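Side-chain contact in tRNA (guanine(26)-N(2))-dimethyltransferase (Pyrococcus horikoshii, PDB 2DUL), which dimethylates the N2 amine of guanine 26 in tRNA, using S-adenosyl-L-methionine as the donor of both methyl groups: residues 103-108 with 122-127. Residues are numbered along the deposited sequence; the frame is centred on the assembly and turned at random.
Sequences KGRAIL and NRLMAE
Arg105, at the start of strand 105-109, and Leu124, in the short helix 121-127, are the closest backbone approach, with their CA atoms 10.9 Å apart, so the arginine has to span the gap with its side chain. It does this by running CG anti to the backbone N (chi1 175°), continuing extended through CD, and then bending at chi3 (-74°), which brings NH1 to the helix. There NH1 meets two residues about one helical turn apart. Leu124 offers its CD1 methyl, 3.7 Å from Arg105 NH1, at a slant to the guanidinium. Glu127 OE1 comes in at the guanidinium edge, near its plane, but Arg105 NH1 stays 3.8 Å from it: a long salt bridge, charge attraction without a hydrogen bond. The carboxylate is turned 52° from the guanidinium plane.

In this class I methyltransferase fold, strand 105-109 pairs antiparallel with 113-118, which leads through a two-residue link into helix 121-127, so the contact ties the start of strand 105-109 to that helix. Asp120 and Ala121, shortly before Leu124, are predicted to bind S-adenosyl-L-methionine. Trp75, on strand 73-78, touches both Arg105 and Leu124, and Asn117 OD1 takes a weak hydrogen bond from Arg105 NH1. The other oxygen of Glu127 faces Arg123, with OE2 3.5 Å from Arg123 NH1 and above that guanidinium's face, again a purely electrostatic pairing. Glu127 thus puts one oxygen toward each arginine, joining Arg105, Arg123 and itself in a salt-bridge network, while Asp119 forms a further salt bridge with Arg123.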
loop_
_atom_site.group_PDB
_atom_site.type_symbol
_atom_site.label_atom_id
_atom_site.label_comp_id
_atom_site.label_asym_id
_atom_site.label_seq_id
_atom_site.Cartn_x
_atom_site.Cartn_y
_atom_site.Cartn_z
ATOM N N LYS A 103 8.672 30.298 12.638
ATOM C CA LYS A 103 7.935 29.478 13.595
ATOM C C LYS A 103 7.687 28.019 13.206
ATOM O O LYS A 103 6.540 27.590 13.068
ATOM C CB LYS A 103 6.599 30.151 13.927
ATOM C CG LYS A 103 6.734 31.434 14.740
ATOM C CD LYS A 103 5.378 32.091 14.961
ATOM C CE LYS A 103 5.496 33.328 15.844
ATOM N NZ LYS A 103 6.456 34.331 15.297
ATOM N N GLY A 104 8.762 27.257 13.043
ATOM C CA GLY A 104 8.624 25.852 12.708
ATOM C C GLY A 104 8.113 25.532 11.317
ATOM O O GLY A 104 7.610 24.432 11.083
ATOM N N ARG A 105 8.240 26.482 10.394
ATOM C CA ARG A 105 7.802 26.275 9.018
ATOM C C ARG A 105 8.714 27.039 8.052
ATOM O O ARG A 105 8.946 28.236 8.217
ATOM C CB ARG A 105 6.347 26.729 8.865
ATOM C CG ARG A 105 5.810 26.684 7.449
ATOM C CD ARG A 105 4.301 26.881 7.446
ATOM N NE ARG A 105 3.599 25.691 7.922
ATOM C CZ ARG A 105 2.390 25.701 8.475
ATOM N NH1 ARG A 105 1.830 24.566 8.872
ATOM N NH2 ARG A 105 1.748 26.850 8.653
ATOM N N ALA A 106 9.244 26.336 7.054
ATOM C CA ALA A 106 10.140 26.944 6.070
ATOM C C ALA A 106 9.567 26.703 4.684
ATOM O O ALA A 106 9.234 25.575 4.334
ATOM C CB ALA A 106 11.537 26.337 6.183
ATOM N N ILE A 107 9.473 27.763 3.889
ATOM C CA ILE A 107 8.884 27.659 2.566
ATOM C C ILE A 107 9.770 28.181 1.443
ATOM O O ILE A 107 10.336 29.269 1.544
ATOM C CB ILE A 107 7.545 28.422 2.537
ATOM C CG1 ILE A 107 6.647 27.907 3.665
ATOM C CG2 ILE A 107 6.870 28.252 1.179
ATOM C CD1 ILE A 107 5.364 28.691 3.846
ATOM N N LEU A 108 9.882 27.394 0.376
ATOM C CA LEU A 108 10.679 27.771 -0.791
ATOM C C LEU A 108 9.722 27.898 -1.970
ATOM O O LEU A 108 9.065 26.931 -2.344
ATOM C CB LEU A 108 11.728 26.698 -1.086
ATOM C CG LEU A 108 12.647 26.908 -2.299
ATOM C CD1 LEU A 108 13.528 28.141 -2.110
ATOM C CD2 LEU A 108 13.519 25.672 -2.473
ATOM N N ASN A 122 -0.887 14.768 12.678
ATOM C CA ASN A 122 -2.319 14.966 12.892
ATOM C C ASN A 122 -2.673 16.447 13.000
ATOM O O ASN A 122 -3.735 16.874 12.539
ATOM C CB ASN A 122 -2.799 14.239 14.156
ATOM C CG ASN A 122 -3.167 12.784 13.893
ATOM O OD1 ASN A 122 -3.715 12.449 12.840
ATOM N ND2 ASN A 122 -2.887 11.914 14.863
ATOM N N ARG A 123 -1.788 17.235 13.603
ATOM C CA ARG A 123 -2.048 18.663 13.743
ATOM C C ARG A 123 -1.940 19.343 12.383
ATOM O O ARG A 123 -2.789 20.161 12.022
ATOM C CB ARG A 123 -1.072 19.294 14.739
ATOM C CG ARG A 123 -1.368 20.757 15.052
ATOM C CD ARG A 123 -0.597 21.208 16.287
ATOM N NE ARG A 123 -0.782 22.626 16.589
ATOM C CZ ARG A 123 -0.200 23.620 15.923
ATOM N NH1 ARG A 123 0.612 23.355 14.909
ATOM N NH2 ARG A 123 -0.427 24.880 16.272
ATOM N N LEU A 124 -0.906 18.997 11.621
ATOM C CA LEU A 124 -0.744 19.587 10.294
ATOM C C LEU A 124 -1.928 19.246 9.380
ATOM O O LEU A 124 -2.491 20.128 8.728
ATOM C CB LEU A 124 0.561 19.112 9.639
ATOM C CG LEU A 124 0.794 19.603 8.203
ATOM C CD1 LEU A 124 0.741 21.128 8.143
ATOM C CD2 LEU A 124 2.134 19.099 7.717
ATOM N N MET A 125 -2.315 17.974 9.335
ATOM C CA MET A 125 -3.430 17.567 8.481
ATOM C C MET A 125 -4.763 18.179 8.915
ATOM O O MET A 125 -5.630 18.450 8.075
ATOM C CB MET A 125 -3.521 16.036 8.419
ATOM C CG MET A 125 -2.325 15.402 7.702
ATOM S SD MET A 125 -2.527 13.643 7.379
ATOM C CE MET A 125 -2.416 12.959 9.069
ATOM N N ALA A 126 -4.927 18.407 10.217
ATOM C CA ALA A 126 -6.153 19.021 10.727
ATOM C C ALA A 126 -6.212 20.479 10.273
ATOM O O ALA A 126 -7.295 21.035 10.053
ATOM C CB ALA A 126 -6.189 18.947 12.249
ATOM N N GLU A 127 -5.043 21.099 10.139
ATOM C CA GLU A 127 -4.957 22.487 9.697
ATOM C C GLU A 127 -5.231 22.603 8.192
ATOM O O GLU A 127 -5.749 23.618 7.724
ATOM C CB GLU A 127 -3.569 23.060 10.015
ATOM C CG GLU A 127 -3.214 23.022 11.500
ATOM C CD GLU A 127 -1.875 23.671 11.817
ATOM O OE1 GLU A 127 -0.859 23.308 11.184
ATOM O OE2 GLU A 127 -1.837 24.542 12.713
#